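Local coordinates for protein MccF (Escherichia coli, PDB 4IIY) that confers self-immunity to microcin C7, probably as a serine carboxypeptidase-like hydrolase of the S66 family that cleaves the toxic aminoacyl nucleotide, at residues B[244-249]-B[284-289]; B[147-152]-B[250-255]; B[269-274]-B[280-285]; B[290-295]-B[320-325]. The protein carries 1 engineered substitution. One frame throughout, in Å; residues are numbered along the deposited sequence. Where two conformers were deposited one is given.

Contact 1 (B[244-249]-B[284-289]); sequences GNLNTL and SMLKLN. With 1EI (5'-O-(L-alpha-glutamylsulfamoyl)inosine), chain K.
Leu246 presents both of its methyl groups to Leu286, and the two leucines meet end to end through their methyls. CD2 of Leu246 lies 3.8 Å from CD1 of Leu286, while CD1 of Leu246 fits against both methyls of that residue, 3.9 Å from CD2 of Leu286. With CG anti to the backbone N (chi1 178°), Leu246 extends its isobutyl group to the helix 276-288. Its CD1 also meets Met285, whose chain folds at its second and third torsions and brings CE to 4.1 Å from Leu246 CD1. No hydrogen bond crosses between the segments, and the buried surface of 116 Å² comes almost wholly from these three side chains. Strand 236-245 of the mixed sheet that also holds strand 266-270 ends here and passes into the short, weakly bonded helix 246-249, with Asn245 as its N-cap. OD1 of Asn245 accepts from Thr248 N at 3.0 Å, the donor tilted 16° from the carbonyl plane, and from Thr248 OG1 at 2.8 Å, the hydroxyl lying well above that plane. Two bonds therefore fix the rotation of the amide, whose ND2 is bound to Glu270, a predicted member of the charge relay. On the side of the helix turned from 284-289, Asn247 ND2 donates to the carboxylate OE2 of the bound glutamylsulfamoyl inosine at 2.9 Å. That bond is bent, with an N-H...O angle of 131°.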
# COMPACT_ATOMS: atom_id res chain seq x y z
N GLY B 244 -9.77 10.10 -2.35
CA GLY B 244 -10.54 9.01 -1.77
C GLY B 244 -9.74 8.34 -0.66
O GLY B 244 -9.00 9.01 0.08
N ASN B 245 -9.90 7.03 -0.55
CA ASN B 245 -9.15 6.28 0.45
C ASN B 245 -7.69 6.18 0.01
O ASN B 245 -7.39 5.60 -1.03
CB ASN B 245 -9.76 4.90 0.65
CG ASN B 245 -9.07 4.10 1.74
OD1 ASN B 245 -8.15 3.31 1.46
ND2 ASN B 245 -9.52 4.26 2.97
N LEU B 246 -6.79 6.74 0.81
CA LEU B 246 -5.41 6.89 0.38
C LEU B 246 -4.69 5.55 0.24
O LEU B 246 -4.01 5.30 -0.75
CB LEU B 246 -4.66 7.84 1.31
CG LEU B 246 -3.18 8.07 1.03
CD1 LEU B 246 -2.94 8.52 -0.41
CD2 LEU B 246 -2.62 9.08 2.04
N ASN B 247 -4.84 4.66 1.22
CA ASN B 247 -4.22 3.36 1.08
C ASN B 247 -4.70 2.65 -0.20
O ASN B 247 -3.92 2.01 -0.91
CB ASN B 247 -4.51 2.50 2.31
CG ASN B 247 -3.62 1.28 2.37
OD1 ASN B 247 -2.40 1.39 2.40
ND2 ASN B 247 -4.23 0.10 2.38
N THR B 248 -5.99 2.75 -0.50
CA THR B 248 -6.51 2.12 -1.72
C THR B 248 -5.92 2.72 -3.00
O THR B 248 -5.70 2.00 -3.98
CB THR B 248 -8.04 2.21 -1.76
OG1 THR B 248 -8.57 1.54 -0.61
CG2 THR B 248 -8.60 1.54 -3.01
N LEU B 249 -5.65 4.02 -3.00
CA LEU B 249 -5.06 4.66 -4.18
C LEU B 249 -3.73 4.03 -4.57
O LEU B 249 -3.36 4.04 -5.75
CB LEU B 249 -4.90 6.17 -3.97
CG LEU B 249 -6.22 6.96 -3.94
CD1 LEU B 249 -5.95 8.40 -3.53
CD2 LEU B 249 -6.96 6.91 -5.28
N SER B 284 4.27 10.37 2.99
CA SER B 284 5.54 10.51 2.26
C SER B 284 5.43 10.07 0.80
O SER B 284 6.04 10.69 -0.06
CB SER B 284 6.69 9.82 2.99
OG SER B 284 7.14 10.65 4.05
N MET B 285 4.62 9.05 0.51
CA MET B 285 4.37 8.67 -0.88
C MET B 285 3.84 9.86 -1.68
O MET B 285 4.33 10.16 -2.77
CB MET B 285 3.38 7.50 -0.93
CG MET B 285 3.12 6.92 -2.33
SD MET B 285 1.94 7.84 -3.36
CE MET B 285 0.44 7.56 -2.43
N LEU B 286 2.86 10.56 -1.12
CA LEU B 286 2.31 11.74 -1.78
C LEU B 286 3.39 12.81 -1.99
O LEU B 286 3.48 13.41 -3.06
CB LEU B 286 1.15 12.32 -0.98
CG LEU B 286 -0.09 11.43 -0.85
CD1 LEU B 286 -1.05 12.03 0.18
CD2 LEU B 286 -0.75 11.25 -2.21
N LYS B 287 4.20 13.04 -0.97
CA LYS B 287 5.26 14.02 -1.07
C LYS B 287 6.22 13.67 -2.20
O LYS B 287 6.57 14.53 -3.03
CB LYS B 287 6.02 14.13 0.25
CG LYS B 287 7.14 15.19 0.25
CD LYS B 287 8.06 15.04 1.45
CE LYS B 287 9.21 16.04 1.42
NZ LYS B 287 8.75 17.42 1.70
N LEU B 288 6.65 12.40 -2.26
CA LEU B 288 7.61 11.98 -3.28
C LEU B 288 7.04 12.19 -4.67
O LEU B 288 7.77 12.44 -5.64
CB LEU B 288 8.02 10.52 -3.11
CG LEU B 288 8.66 10.13 -1.78
CD1 LEU B 288 9.06 8.67 -1.80
CD2 LEU B 288 9.86 11.02 -1.44
N ASN B 289 5.72 12.07 -4.77
CA ASN B 289 5.02 12.21 -6.04
C ASN B 289 4.69 13.66 -6.43
O ASN B 289 4.00 13.90 -7.41
CB ASN B 289 3.77 11.35 -6.04
CG ASN B 289 4.06 9.93 -6.47
OD1 ASN B 289 4.00 9.61 -7.66
ND2 ASN B 289 4.44 9.08 -5.52
O6 1EI K . -16.46 -7.23 12.10
C6 1EI K . -16.53 -5.98 12.07
N1 1EI K . -16.75 -5.26 13.19
C2 1EI K . -16.82 -3.92 13.17
N3 1EI K . -16.69 -3.19 12.05
C5 1EI K . -16.37 -5.25 10.79
C4 1EI K . -16.47 -3.80 10.86
N7 1EI K . -16.16 -5.57 9.50
C8 1EI K . -16.12 -4.41 8.80
N9 1EI K . -16.31 -3.36 9.62
C1' 1EI K . -16.32 -1.94 9.23
O4' 1EI K . -16.82 -1.76 7.92
C2' 1EI K . -14.89 -1.44 9.22
O2' 1EI K . -14.55 -0.90 10.49
C3' 1EI K . -14.92 -0.37 8.14
O3' 1EI K . -14.96 0.92 8.75
C4' 1EI K . -16.21 -0.58 7.38
C5' 1EI K . -15.97 -0.74 5.88
O5' 1EI K . -15.17 -1.89 5.61
SBF 1EI K . -14.50 -2.02 4.23
OAE 1EI K . -14.40 -3.42 3.89
OAF 1EI K . -15.34 -1.29 3.31
NAQ 1EI K . -13.12 -1.34 4.36
C 1EI K . -12.24 -1.09 3.37
O 1EI K . -12.38 -1.34 2.17
CA 1EI K . -10.97 -0.39 3.77
N 1EI K . -10.90 -0.24 5.21
CB 1EI K . -9.77 -1.16 3.23
CG 1EI K . -8.67 -0.21 2.78
CD 1EI K . -7.86 0.27 3.96
OE1 1EI K . -8.35 0.16 5.11
OE2 1EI K . -6.73 0.75 3.75

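Contact 2 (B[147-152]-B[250-255]); sequences TTALLA and TGIWGS
Helix 148-158, which follows Ala145 in the chain, an engineered alanine at the position predicted to hold the nucleophile, meets the loop after helix 246-249, joining regions assigned to the N- and C-terminal LD-carboxypeptidase families. The contact is carried by Ile252, whose two branches touch two alanines about one turn apart on one side of the helix. CG2 of Ile252 lies 3.9 Å from CB of Ala149, and CD1 of Ile252 lies 3.8 Å from CB of Ala152. Ala149 and Ala152 are three residues apart, so a single branched side chain can span both methyls. The division of labour follows from the first torsion: CG1 sits between the backbone N and the carbonyl carbon (chi1 66°), leaving CG2 beside the N, and an extended chi2 of 174° carries CD1 out to Ala152. The small alanine side chains let the backbones come near, with CA of Ala149 only 6.6 Å from CA of Ile252. Behind the isoleucine the loop folds into a type II beta turn from Ile252 to Ser255. The carbonyl O of Ile252 is gripped twice, by Ser255 N at 3.1 Å and by Ser255 OG at 2.7 Å. Leu126 also packs on Ile252, as does Leu288 of the second subunit; Thr148 touches helix 246-249 and also Tyr164 on strand 162-164, as does Leu151.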
# COMPACT_ATOMS: atom_id res chain seq x y z
N THR B 147 -13.50 0.68 -2.54
CA THR B 147 -14.21 1.01 -3.77
C THR B 147 -13.69 2.29 -4.44
O THR B 147 -14.00 2.56 -5.60
CB THR B 147 -15.72 1.07 -3.51
OG1 THR B 147 -16.07 0.01 -2.62
CG2 THR B 147 -16.50 0.91 -4.80
N THR B 148 -12.87 3.05 -3.72
CA THR B 148 -12.10 4.13 -4.32
C THR B 148 -11.46 3.73 -5.65
O THR B 148 -11.40 4.53 -6.58
CB THR B 148 -10.97 4.57 -3.37
OG1 THR B 148 -11.53 5.12 -2.17
CG2 THR B 148 -10.07 5.62 -4.01
N ALA B 149 -10.95 2.51 -5.74
CA ALA B 149 -10.30 2.11 -6.99
C ALA B 149 -11.25 2.23 -8.18
O ALA B 149 -10.85 2.68 -9.26
CB ALA B 149 -9.75 0.69 -6.88
N LEU B 150 -12.51 1.86 -7.98
CA LEU B 150 -13.53 1.98 -9.02
C LEU B 150 -13.98 3.42 -9.23
O LEU B 150 -14.14 3.86 -10.37
CB LEU B 150 -14.75 1.12 -8.71
CG LEU B 150 -14.50 -0.35 -8.44
CD1 LEU B 150 -15.83 -1.07 -8.36
CD2 LEU B 150 -13.61 -0.97 -9.53
N LEU B 151 -14.19 4.16 -8.15
CA LEU B 151 -14.65 5.54 -8.28
C LEU B 151 -13.63 6.37 -9.04
O LEU B 151 -13.98 7.12 -9.96
CB LEU B 151 -14.88 6.16 -6.90
CG LEU B 151 -15.91 5.47 -6.00
CD1 LEU B 151 -15.89 6.07 -4.61
CD2 LEU B 151 -17.32 5.54 -6.59
N ALA B 152 -12.37 6.24 -8.64
CA ALA B 152 -11.29 6.99 -9.28
C ALA B 152 -11.02 6.47 -10.70
O ALA B 152 -10.81 7.25 -11.63
CB ALA B 152 -10.03 6.94 -8.43
N THR B 250 -2.99 3.49 -3.61
CA THR B 250 -1.75 2.81 -3.94
C THR B 250 -1.94 1.65 -4.93
O THR B 250 -1.00 1.28 -5.63
CB THR B 250 -0.98 2.29 -2.69
OG1 THR B 250 -1.68 1.20 -2.08
CG2 THR B 250 -0.73 3.40 -1.68
N GLY B 251 -3.14 1.07 -4.98
CA GLY B 251 -3.40 -0.05 -5.87
C GLY B 251 -3.65 0.33 -7.32
O GLY B 251 -3.67 -0.55 -8.18
N ILE B 252 -3.84 1.62 -7.60
CA ILE B 252 -4.03 2.11 -8.96
C ILE B 252 -2.96 3.13 -9.36
O ILE B 252 -2.91 3.57 -10.51
CB ILE B 252 -5.44 2.72 -9.19
CG1 ILE B 252 -5.66 3.99 -8.36
CG2 ILE B 252 -6.51 1.67 -8.91
CD1 ILE B 252 -6.97 4.70 -8.67
N TRP B 253 -2.11 3.51 -8.40
CA TRP B 253 -1.14 4.58 -8.59
C TRP B 253 -0.23 4.27 -9.78
O TRP B 253 0.20 3.13 -9.96
CB TRP B 253 -0.32 4.78 -7.31
CG TRP B 253 0.26 6.13 -7.17
CD1 TRP B 253 1.49 6.54 -7.60
CD2 TRP B 253 -0.36 7.28 -6.59
NE1 TRP B 253 1.68 7.87 -7.30
CE2 TRP B 253 0.55 8.35 -6.68
CE3 TRP B 253 -1.60 7.50 -5.97
CZ2 TRP B 253 0.26 9.62 -6.20
CZ3 TRP B 253 -1.88 8.77 -5.49
CH2 TRP B 253 -0.96 9.81 -5.61
N GLY B 254 0.06 5.28 -10.58
CA GLY B 254 0.97 5.13 -11.71
C GLY B 254 0.30 4.65 -12.98
O GLY B 254 0.88 4.76 -14.07
N SER B 255 -0.91 4.11 -12.86
CA SER B 255 -1.63 3.54 -14.00
C SER B 255 -2.55 4.55 -14.67
O SER B 255 -2.78 5.65 -14.15
CB SER B 255 -2.46 2.32 -13.57
OG SER B 255 -3.70 2.72 -12.99

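Contact 3 (B[269-274]-B[280-285]); sequences IEDSRK and ERLFSM. With 1EI (5'-O-(L-alpha-glutamylsulfamoyl)inosine), chain K; EDO (1,2-ethanediol), chain L.
Strand 266-270, its following loop and helix 276-288 form the first half of a beta-alpha-beta crossover, since strand 297-301 runs parallel to 266-270 as its neighbour in the sheet. Apolar contact is made by Ile269, whose CD1 comes to 3.9 Å from CE1 of Phe283 and approaches the ring obliquely. In Ile269 CG1 lies between the backbone N and the carbonyl carbon (chi1 44°), and the extended second torsion (170°) carries CD1 to the ring. The first bond of the Phe283 side chain does not aim at the strand, but its CE1 comes near it. A mixed contact follows at Asp271, where CD1 of Leu282 lies 3.5 Å from the carboxylate OD2. This is van der Waals contact of a methyl with a carboxylate; the strongest polar partner of Asp271 is Asn247 N, bound by OD1, which ties the loop to helix 246-249. Among the ligand bonds, Lys274 NZ hydrogen-bonds to OE2 of the glutamylsulfamoyl inosine at 2.9 Å, the carboxylate oxygen that Asn247 also holds. Arg273 NH1 gives a weak bond of 3.0 Å to the ribose O2', with that oxygen at the edge of the guanidinium and in its plane. Glu270, a predicted charge-relay residue, is held by His338 and Tyr164. On the backbone, Asp271 N donates to O1 of a 1,2-ethanediol at 3.0 Å and 158°; this molecule, probably from the crystallisation liquor, also places its C2 obliquely by the Phe283 ring.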
# COMPACT_ATOMS: atom_id res chain seq x y z
N ILE B 269 -8.35 12.98 1.14
CA ILE B 269 -7.81 11.67 1.53
C ILE B 269 -8.35 11.26 2.90
O ILE B 269 -8.51 12.09 3.82
CB ILE B 269 -6.27 11.64 1.55
CG1 ILE B 269 -5.73 12.90 2.23
CG2 ILE B 269 -5.72 11.50 0.14
CD1 ILE B 269 -4.23 12.86 2.52
N GLU B 270 -8.66 9.97 3.03
CA GLU B 270 -9.03 9.41 4.33
C GLU B 270 -8.46 8.01 4.42
O GLU B 270 -8.26 7.34 3.40
CB GLU B 270 -10.55 9.42 4.53
CG GLU B 270 -11.35 8.52 3.60
CD GLU B 270 -11.58 7.10 4.14
OE1 GLU B 270 -11.59 6.90 5.38
OE2 GLU B 270 -11.78 6.17 3.30
N ASP B 271 -8.19 7.57 5.64
CA ASP B 271 -7.78 6.19 5.89
C ASP B 271 -8.48 5.66 7.14
O ASP B 271 -9.08 6.43 7.89
CB ASP B 271 -6.25 6.05 6.01
CG ASP B 271 -5.54 6.01 4.67
OD1 ASP B 271 -5.85 5.09 3.88
OD2 ASP B 271 -4.67 6.88 4.41
N SER B 272 -8.38 4.35 7.35
CA SER B 272 -9.07 3.66 8.42
C SER B 272 -8.18 2.64 9.12
O SER B 272 -7.51 1.84 8.48
CB SER B 272 -10.29 2.92 7.84
OG SER B 272 -10.76 1.91 8.73
N ARG B 273 -8.19 2.69 10.45
CA ARG B 273 -7.57 1.68 11.30
C ARG B 273 -6.09 1.48 10.99
O ARG B 273 -5.58 0.36 11.09
CB ARG B 273 -8.33 0.35 11.22
CG ARG B 273 -9.78 0.46 11.68
CD ARG B 273 -10.51 -0.86 11.48
NE ARG B 273 -10.54 -1.63 12.73
CZ ARG B 273 -11.64 -2.04 13.34
NH1 ARG B 273 -12.84 -1.79 12.82
NH2 ARG B 273 -11.55 -2.72 14.47
N LYS B 274 -5.41 2.56 10.64
CA LYS B 274 -3.98 2.45 10.37
C LYS B 274 -3.12 2.84 11.55
O LYS B 274 -3.52 3.64 12.41
CB LYS B 274 -3.57 3.33 9.19
CG LYS B 274 -4.31 3.03 7.90
CD LYS B 274 -4.21 1.56 7.52
CE LYS B 274 -4.86 1.33 6.16
NZ LYS B 274 -5.03 -0.11 5.89
N GLU B 280 2.46 7.76 8.09
CA GLU B 280 3.67 8.46 7.64
C GLU B 280 4.09 7.98 6.25
O GLU B 280 4.44 8.78 5.38
CB GLU B 280 4.82 8.30 8.64
CG GLU B 280 6.06 9.08 8.17
CD GLU B 280 7.32 8.87 9.01
OE1 GLU B 280 7.22 8.74 10.25
OE2 GLU B 280 8.42 8.84 8.41
N ARG B 281 4.06 6.67 6.04
CA ARG B 281 4.46 6.10 4.75
C ARG B 281 3.60 6.65 3.60
O ARG B 281 4.11 7.02 2.54
CB ARG B 281 4.35 4.58 4.80
CG ARG B 281 4.90 3.88 3.58
CD ARG B 281 4.88 2.36 3.80
NE ARG B 281 3.58 1.78 3.48
CZ ARG B 281 3.18 1.57 2.23
NH1 ARG B 281 3.98 1.89 1.23
NH2 ARG B 281 1.99 1.04 1.99
N LEU B 282 2.29 6.69 3.81
CA LEU B 282 1.37 7.14 2.77
C LEU B 282 1.50 8.64 2.51
O LEU B 282 1.45 9.08 1.35
CB LEU B 282 -0.07 6.77 3.11
CG LEU B 282 -0.36 5.27 3.14
CD1 LEU B 282 -1.72 5.01 3.79
CD2 LEU B 282 -0.31 4.65 1.75
N PHE B 283 1.69 9.44 3.56
CA PHE B 283 1.89 10.87 3.37
C PHE B 283 3.22 11.11 2.63
O PHE B 283 3.29 11.96 1.73
CB PHE B 283 1.91 11.62 4.70
CG PHE B 283 0.56 11.76 5.38
CD1 PHE B 283 -0.63 11.55 4.70
CD2 PHE B 283 0.50 12.13 6.72
CE1 PHE B 283 -1.86 11.70 5.36
CE2 PHE B 283 -0.70 12.30 7.38
CZ PHE B 283 -1.88 12.09 6.70
N SER B 284 4.27 10.37 2.99
CA SER B 284 5.54 10.51 2.26
C SER B 284 5.43 10.07 0.80
O SER B 284 6.04 10.69 -0.06
CB SER B 284 6.69 9.82 2.99
OG SER B 284 7.14 10.65 4.05
N MET B 285 4.62 9.05 0.51
CA MET B 285 4.37 8.67 -0.88
C MET B 285 3.84 9.86 -1.68
O MET B 285 4.33 10.16 -2.77
CB MET B 285 3.38 7.50 -0.93
CG MET B 285 3.12 6.92 -2.33
SD MET B 285 1.94 7.84 -3.36
CE MET B 285 0.44 7.56 -2.43
O6 1EI K . -16.46 -7.23 12.10
C6 1EI K . -16.53 -5.98 12.07
N1 1EI K . -16.75 -5.26 13.19
C2 1EI K . -16.82 -3.92 13.17
N3 1EI K . -16.69 -3.19 12.05
C5 1EI K . -16.37 -5.25 10.79
C4 1EI K . -16.47 -3.80 10.86
N7 1EI K . -16.16 -5.57 9.50
C8 1EI K . -16.12 -4.41 8.80
N9 1EI K . -16.31 -3.36 9.62
C1' 1EI K . -16.32 -1.94 9.23
O4' 1EI K . -16.82 -1.76 7.92
C2' 1EI K . -14.89 -1.44 9.22
O2' 1EI K . -14.55 -0.90 10.49
C3' 1EI K . -14.92 -0.37 8.14
O3' 1EI K . -14.96 0.92 8.75
C4' 1EI K . -16.21 -0.58 7.38
C5' 1EI K . -15.97 -0.74 5.88
O5' 1EI K . -15.17 -1.89 5.61
SBF 1EI K . -14.50 -2.02 4.23
OAE 1EI K . -14.40 -3.42 3.89
OAF 1EI K . -15.34 -1.29 3.31
NAQ 1EI K . -13.12 -1.34 4.36
C 1EI K . -12.24 -1.09 3.37
O 1EI K . -12.38 -1.34 2.17
CA 1EI K . -10.97 -0.39 3.77
N 1EI K . -10.90 -0.24 5.21
CB 1EI K . -9.77 -1.16 3.23
CG 1EI K . -8.67 -0.21 2.78
CD 1EI K . -7.86 0.27 3.96
OE1 1EI K . -8.35 0.16 5.11
OE2 1EI K . -6.73 0.75 3.75
C1 EDO L . -6.89 10.73 7.01
O1 EDO L . -7.93 9.88 7.54
C2 EDO L . -5.74 10.90 7.99
O2 EDO L . -5.05 9.66 8.14

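Contact 4 (B[290-295]-B[320-325]); sequences RVFDKV and TEVLDG
Leu323 lays its CD2 methyl over one face of the Phe292 ring. The methyl is 3.8 Å from the ring centroid and 26° off the normal, which meets the criteria for a CH-pi contact. It sits toward the rim instead of over the middle: Leu323 CD2 is 3.5 Å from Phe292 CG, so the substituted side of the ring takes most of the touch. Two conformations produce this. Phe292 holds its ring beside the backbone N (chi1 -58°) and directs it at helix 315-323. Leu323 likewise has CG beside its backbone N, and with chi2 at 172° CD1 is the extended methyl, which leaves the folded-back CD2 to lie on the ring. The two side chains cross at about a right angle. Val322 adds a looser contact, its CG1 4.2 Å from Phe292 CE2 and oblique to the ring. Leu286 and Lys287 of helix 276-288 also pack on Phe292, and Ile328 touches both Phe292 and Leu323. The ring thus lies where three helices converge. Helix 276-288 is closed by a Schellman motif, with Arg290 as the C-prime residue at positive phi and Val291 N bound to Leu286 O; the short helix 291-294 follows directly, as a connection leading into parallel strand 297-301.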
# COMPACT_ATOMS: atom_id res chain seq x y z
N ARG B 290 5.22 14.60 -5.67
CA ARG B 290 5.07 16.04 -5.92
C ARG B 290 3.64 16.53 -5.75
O ARG B 290 3.29 17.63 -6.20
CB ARG B 290 5.62 16.43 -7.30
CG ARG B 290 7.08 16.04 -7.52
CD ARG B 290 7.56 16.50 -8.89
NE ARG B 290 8.96 16.16 -9.13
CZ ARG B 290 9.98 16.95 -8.82
NH1 ARG B 290 9.77 18.12 -8.24
NH2 ARG B 290 11.22 16.56 -9.08
N VAL B 291 2.80 15.74 -5.10
CA VAL B 291 1.43 16.13 -4.89
C VAL B 291 1.34 17.44 -4.10
O VAL B 291 0.49 18.30 -4.38
CB VAL B 291 0.63 15.01 -4.20
CG1 VAL B 291 -0.76 15.49 -3.83
CG2 VAL B 291 0.57 13.78 -5.10
N PHE B 292 2.22 17.61 -3.12
CA PHE B 292 2.17 18.79 -2.25
C PHE B 292 2.76 20.03 -2.93
O PHE B 292 2.67 21.13 -2.38
CB PHE B 292 2.84 18.50 -0.90
CG PHE B 292 2.21 17.35 -0.14
CD1 PHE B 292 0.83 17.18 -0.11
CD2 PHE B 292 3.00 16.43 0.53
CE1 PHE B 292 0.25 16.12 0.58
CE2 PHE B 292 2.43 15.37 1.22
CZ PHE B 292 1.06 15.22 1.24
N ASP B 293 3.33 19.86 -4.12
CA ASP B 293 3.75 21.00 -4.94
C ASP B 293 2.60 21.50 -5.81
O ASP B 293 2.69 22.60 -6.38
CB ASP B 293 4.92 20.61 -5.85
CG ASP B 293 6.21 20.35 -5.09
OD1 ASP B 293 6.35 20.86 -3.96
OD2 ASP B 293 7.08 19.65 -5.64
N LYS B 294 1.54 20.71 -5.91
CA LYS B 294 0.42 21.03 -6.80
C LYS B 294 -0.83 21.50 -6.09
O LYS B 294 -1.48 22.44 -6.55
CB LYS B 294 0.05 19.81 -7.63
CG LYS B 294 1.09 19.34 -8.63
CD LYS B 294 0.62 18.01 -9.23
CE LYS B 294 1.60 17.39 -10.21
NZ LYS B 294 1.09 16.04 -10.61
N VAL B 295 -1.22 20.83 -5.00
CA VAL B 295 -2.55 21.04 -4.45
C VAL B 295 -2.66 22.35 -3.66
O VAL B 295 -1.70 22.79 -3.03
CB VAL B 295 -3.06 19.84 -3.61
CG1 VAL B 295 -3.10 18.58 -4.48
CG2 VAL B 295 -2.19 19.60 -2.39
N THR B 320 2.27 17.48 8.86
CA THR B 320 3.07 18.70 9.03
C THR B 320 4.57 18.39 8.94
O THR B 320 5.32 19.12 8.30
CB THR B 320 2.70 19.42 10.34
OG1 THR B 320 1.33 19.86 10.26
CG2 THR B 320 3.59 20.63 10.58
N GLU B 321 5.01 17.31 9.57
CA GLU B 321 6.42 16.96 9.45
C GLU B 321 6.77 16.65 8.00
O GLU B 321 7.78 17.12 7.47
CB GLU B 321 6.81 15.77 10.33
CG GLU B 321 8.31 15.53 10.30
CD GLU B 321 8.78 14.23 10.97
OE1 GLU B 321 7.94 13.42 11.42
OE2 GLU B 321 10.01 14.02 11.02
N VAL B 322 5.95 15.82 7.35
CA VAL B 322 6.22 15.43 5.97
C VAL B 322 6.26 16.65 5.04
O VAL B 322 7.07 16.71 4.11
CB VAL B 322 5.19 14.39 5.50
CG1 VAL B 322 5.28 14.15 3.99
CG2 VAL B 322 5.37 13.09 6.28
N LEU B 323 5.38 17.61 5.27
CA LEU B 323 5.32 18.80 4.42
C LEU B 323 6.60 19.64 4.43
O LEU B 323 6.87 20.37 3.48
CB LEU B 323 4.11 19.67 4.79
CG LEU B 323 2.77 19.16 4.28
CD1 LEU B 323 1.65 19.98 4.88
CD2 LEU B 323 2.70 19.19 2.76
N ASP B 324 7.39 19.53 5.50
CA ASP B 324 8.70 20.18 5.55
C ASP B 324 8.63 21.66 5.20
O ASP B 324 9.41 22.16 4.39
CB ASP B 324 9.69 19.46 4.61
CG ASP B 324 11.13 19.92 4.81
OD1 ASP B 324 11.46 20.38 5.92
OD2 ASP B 324 11.92 19.82 3.85
N GLY B 325 7.67 22.36 5.80
CA GLY B 325 7.57 23.80 5.65
C GLY B 325 6.66 24.26 4.53
O GLY B 325 6.35 25.45 4.42

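Overall arrangement
Helix 276-288 joins most of these contacts: contacts 1 and 3, with centres about 7 Å apart, share Ser284 and Met285, and contact 4 continues from its C-terminal end, the centres of contacts 1 and 4 being about 12 Å apart. Contacts 1 and 2 have centres about 10 Å apart and are tied by Asn289 OD1 to Trp253 NE1 (2.9 Å) and by Asn245 N to Thr148 OG1 (3.0 Å). Contacts 1 and 3 bear on the active site from neighbouring strands, with Asn245 ND2 3.0 Å from Glu270 OE2, and both touch the bound glutamylsulfamoyl inosine. In contact 2, the Ala149 side chain is about 10 Å from that ligand. Contact 4 lies away from the annotated sites, and all four contacts touch the second subunit.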